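3-methylornithine synthase (Methanosarcina barkeri, PDB 3T7V) catalyses the radical-based isomerization of L-lysine to (3R)-3-methyl-D-ornithine, a step in pyrrolysine biosynthesis, using a [4Fe-4S] cluster and S-adenosyl-L-methionine. Local coordinates at residues 285-288 and 289-293; 321-324 and 325-328. One frame throughout, in Å; residues are numbered along the deposited sequence.

Interaction 1: 285-288 and 289-293; sequences GMVL and RLNAG
The carbonyls of Gly285, Met286 and Val287 accept from the amides of Arg289, Leu290 and Asn291, a run of i to i+4 bonds with the straightest at Leu290 N to Met286 O, 2.8 Å and 177°. At the end of the helix Gly293 takes a positive phi (120°) and completes a Schellman motif; at these angles a CB would press on the carbonyl O of Ala292, which calls for glycine. Arg289 sets CG beside its backbone N (chi1 -71°) and runs extended to NE, which brings the guanidinium back along the helix to Gly285. There NH1 donates to Gly285 O at 3.1 Å, a nearly straight bond lying in the guanidinium plane but reaching the oxygen from above the carbonyl plane; Arg289 N donates to the same oxygen, so two N-H groups of one residue grip it. A side chain at position 285 would collide with NH1, so glycine suits this place. NH1 also forms a salt bridge with Glu281 and NE one with Glu258, and a leucine in place of Arg289 would probably leave both carboxylates without their mate. On another side the side chains of Met286 and Leu290 cross at an angle, CG of Met286 3.8 Å from CD1 of Leu290, and Val287 CG1 lies alongside Asn291 ND2. In the strand 275-277, helix 278-291, strand 296-300 unit of the barrel, Met286 and Leu290 pack on helix 324-334, and Arg289 lies against Ala276 and helix 258-268.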
loop_
_atom_site.group_PDB
_atom_site.type_symbol
_atom_site.label_atom_id
_atom_site.label_comp_id
_atom_site.label_asym_id
_atom_site.label_seq_id
_atom_site.Cartn_x
_atom_site.Cartn_y
_atom_site.Cartn_z
ATOM N N GLY A 285 0.955 15.406 0.454
ATOM C CA GLY A 285 1.395 14.411 -0.523
ATOM C C GLY A 285 0.194 13.639 -1.080
ATOM O O GLY A 285 0.185 13.195 -2.246
ATOM N N MET A 286 -0.822 13.446 -0.253
ATOM C CA MET A 286 -2.070 12.754 -0.680
ATOM C C MET A 286 -2.712 13.504 -1.848
ATOM O O MET A 286 -3.210 12.860 -2.816
ATOM C CB MET A 286 -3.055 12.667 0.501
ATOM C CG MET A 286 -4.394 11.970 0.136
ATOM S SD MET A 286 -5.666 12.489 1.326
ATOM C CE MET A 286 -5.986 14.205 0.806
ATOM N N VAL A 287 -2.751 14.844 -1.754
ATOM C CA VAL A 287 -3.333 15.636 -2.819
ATOM C C VAL A 287 -2.607 15.354 -4.154
ATOM O O VAL A 287 -3.271 15.081 -5.171
ATOM C CB VAL A 287 -3.256 17.132 -2.459
ATOM C CG1 VAL A 287 -3.863 17.977 -3.599
ATOM C CG2 VAL A 287 -4.073 17.348 -1.182
ATOM N N LEU A 288 -1.288 15.323 -4.126
ATOM C CA LEU A 288 -0.495 15.130 -5.335
ATOM C C LEU A 288 -0.760 13.726 -5.909
ATOM O O LEU A 288 -0.842 13.483 -7.139
ATOM C CB LEU A 288 0.984 15.259 -4.984
ATOM C CG LEU A 288 1.459 16.692 -4.637
ATOM C CD1 LEU A 288 2.885 16.728 -4.104
ATOM C CD2 LEU A 288 1.331 17.559 -5.872
ATOM N N ARG A 289 -0.876 12.779 -4.980
ATOM C CA ARG A 289 -1.049 11.332 -5.408
ATOM C C ARG A 289 -2.433 11.097 -5.944
ATOM O O ARG A 289 -2.594 10.409 -6.986
ATOM C CB ARG A 289 -0.748 10.393 -4.221
ATOM C CG ARG A 289 0.763 10.359 -3.886
ATOM C CD ARG A 289 1.066 10.017 -2.419
ATOM N NE ARG A 289 2.525 9.829 -2.312
ATOM C CZ ARG A 289 3.443 10.825 -2.252
ATOM N NH1 ARG A 289 3.079 12.123 -2.299
ATOM N NH2 ARG A 289 4.743 10.507 -2.213
ATOM N N LEU A 290 -3.478 11.635 -5.306
ATOM C CA LEU A 290 -4.818 11.594 -5.924
ATOM C C LEU A 290 -4.873 12.304 -7.280
ATOM O O LEU A 290 -5.479 11.760 -8.259
ATOM C CB LEU A 290 -5.911 12.215 -5.018
ATOM C CG LEU A 290 -6.091 11.423 -3.684
ATOM C CD1 LEU A 290 -6.890 12.312 -2.707
ATOM C CD2 LEU A 290 -6.827 10.075 -3.941
ATOM N N ASN A 291 -4.174 13.459 -7.402
ATOM C CA ASN A 291 -4.154 14.131 -8.706
ATOM C C ASN A 291 -3.283 13.450 -9.724
ATOM O O ASN A 291 -3.317 13.826 -10.886
ATOM C CB ASN A 291 -3.714 15.575 -8.492
ATOM C CG ASN A 291 -4.816 16.404 -7.876
ATOM O OD1 ASN A 291 -6.033 16.085 -8.033
ATOM N ND2 ASN A 291 -4.437 17.481 -7.202
ATOM N N ALA A 292 -2.544 12.420 -9.347
ATOM C CA ALA A 292 -1.803 11.584 -10.329
ATOM C C ALA A 292 -2.615 10.300 -10.678
ATOM O O ALA A 292 -2.171 9.520 -11.531
ATOM C CB ALA A 292 -0.459 11.148 -9.748
ATOM N N GLY A 293 -3.791 10.110 -10.068
ATOM C CA GLY A 293 -4.642 8.957 -10.445
ATOM C C GLY A 293 -4.960 7.959 -9.353
ATOM O O GLY A 293 -5.625 6.990 -9.604
#

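Interaction 2: 321-324 and 325-328; sequences DRDI and KSVV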
loop_
_atom_site.group_PDB
_atom_site.type_symbol
_atom_site.label_atom_id
_atom_site.label_comp_id
_atom_site.label_asym_id
_atom_site.label_seq_id
_atom_site.Cartn_x
_atom_site.Cartn_y
_atom_site.Cartn_z
ATOM N N ASP A 321 -0.534 14.643 11.370
ATOM C CA ASP A 321 -1.844 15.007 10.818
ATOM C C ASP A 321 -2.131 13.794 9.888
ATOM O O ASP A 321 -1.812 13.745 8.708
ATOM C CB ASP A 321 -1.648 16.272 9.977
ATOM C CG ASP A 321 -2.930 16.826 9.395
ATOM O OD1 ASP A 321 -4.000 16.369 9.820
ATOM O OD2 ASP A 321 -2.846 17.741 8.521
ATOM N N ARG A 322 -2.754 12.785 10.484
ATOM C CA ARG A 322 -2.963 11.459 9.890
ATOM C C ARG A 322 -4.422 11.021 10.107
ATOM O O ARG A 322 -4.710 9.859 9.800
ATOM C CB ARG A 322 -2.056 10.413 10.595
ATOM C CG ARG A 322 -0.557 10.600 10.427
ATOM C CD ARG A 322 -0.209 9.800 9.226
ATOM N NE ARG A 322 1.244 9.551 9.157
ATOM C CZ ARG A 322 1.816 8.443 8.672
ATOM N NH1 ARG A 322 1.064 7.467 8.154
ATOM N NH2 ARG A 322 3.138 8.334 8.680
ATOM N N ASP A 323 -5.358 11.870 10.537
ATOM C CA ASP A 323 -6.669 11.313 10.960
ATOM C C ASP A 323 -7.656 11.473 9.812
ATOM O O ASP A 323 -7.512 12.321 8.917
ATOM C CB ASP A 323 -7.179 12.046 12.179
ATOM C CG ASP A 323 -7.244 13.499 11.914
ATOM O OD1 ASP A 323 -8.387 13.905 11.593
ATOM O OD2 ASP A 323 -6.151 14.192 11.929
ATOM N N ILE A 324 -8.652 10.617 9.836
ATOM C CA ILE A 324 -9.689 10.621 8.802
ATOM C C ILE A 324 -10.415 11.976 8.635
ATOM O O ILE A 324 -10.716 12.351 7.521
ATOM C CB ILE A 324 -10.663 9.445 8.990
ATOM C CG1 ILE A 324 -11.451 9.222 7.721
ATOM C CG2 ILE A 324 -11.518 9.656 10.209
ATOM C CD1 ILE A 324 -12.390 7.998 7.846
ATOM N N LYS A 325 -10.680 12.668 9.728
ATOM C CA LYS A 325 -11.428 13.919 9.596
ATOM C C LYS A 325 -10.557 14.954 8.779
ATOM O O LYS A 325 -11.112 15.711 7.931
ATOM C CB LYS A 325 -11.828 14.434 10.986
ATOM C CG LYS A 325 -12.883 13.591 11.693
ATOM C CD LYS A 325 -13.142 14.329 13.027
ATOM C CE LYS A 325 -13.667 13.486 14.176
ATOM N NZ LYS A 325 -15.144 13.334 14.134
ATOM N N SER A 326 -9.220 14.959 8.967
ATOM C CA SER A 326 -8.368 15.897 8.194
ATOM C C SER A 326 -8.302 15.458 6.752
ATOM O O SER A 326 -8.247 16.291 5.854
ATOM C CB SER A 326 -6.954 16.029 8.719
ATOM O OG SER A 326 -6.996 16.335 10.052
ATOM N N VAL A 327 -8.203 14.142 6.525
ATOM C CA VAL A 327 -8.273 13.637 5.156
ATOM C C VAL A 327 -9.566 14.033 4.438
ATOM O O VAL A 327 -9.497 14.550 3.307
ATOM C CB VAL A 327 -8.136 12.089 5.119
ATOM C CG1 VAL A 327 -8.461 11.491 3.723
ATOM C CG2 VAL A 327 -6.714 11.649 5.487
ATOM N N VAL A 328 -10.725 13.861 5.092
ATOM C CA VAL A 328 -11.986 14.134 4.411
ATOM C C VAL A 328 -12.114 15.640 4.152
ATOM O O VAL A 328 -12.651 16.035 3.107
ATOM C CB VAL A 328 -13.154 13.552 5.221
ATOM C CG1 VAL A 328 -14.490 14.052 4.635
ATOM C CG2 VAL A 328 -13.136 12.026 5.206
#
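Asp323 stands at the N-cap of helix 324-334, where the irregular loop 321-323 turns into helical geometry: Val327 N meets Asp323 O at 3.1 Å, in the carbonyl plane and almost straight (170°), and Val328 N follows with Ile324 O at 2.9 Å. Ser326 N makes a further, weak bond to Asp323 O. The Asp323 side chain supplies the capping bond. With chi1 at 55°, its carboxylate is tucked between the backbone N and the carbonyl carbon, bringing OD1 within 2.9 Å of Ser326 N, which approaches from above the carboxylate plane. Aspartate fits here because its short side chain can fold back to an amide of the first turn, which lacks the i-4 partner of a regular helix and has only a weak backbone bond to Asp323 O. Ser326 carries OG beside its own backbone N, and this hydroxyl sits between two carboxylates, 3.0 Å from Asp323 OD2 and 3.0 Å from Asp321 OD1; the geometry lets its one proton go to either. Farther along, Ile324 CG1 and Val328 CG2 lie side by side at 4.1 Å. Both side chains rest on Leu61 of strand 58-68, while Val327 reaches Leu61, Val297 and Met286, so the apolar residues of the turn face the barrel. Arg322, in the same loop, turns away to salt bridges with Asp314 and Asp279. Two acidic groups at the amino end of a helix are likely to be stabilised by its dipole, and a hydroxyl proton placed between them would probably ease their mutual repulsion.

Overall arrangement
Helices 278-291 and 324-334 lie against each other, and the two interactions take opposite ends of them: interaction 1 closes the first helix, interaction 2 opens the second. They meet where Met286 SD packs on Val327 CG1 at 3.8 Å, although their centres are 15 Å apart. Interaction 1 is mostly buried, and its charge is a single arginine, paired with two glutamates that probably balance its charge, about 5 Å from the side chain of Ser277, which binds methylornithine. Interaction 2 is only partly buried and relies on carboxylates, a hydroxyl and the amides of a helix's first turn. Thus a glycine ends one helix through its backbone, whereas an aspartate side chain begins the other.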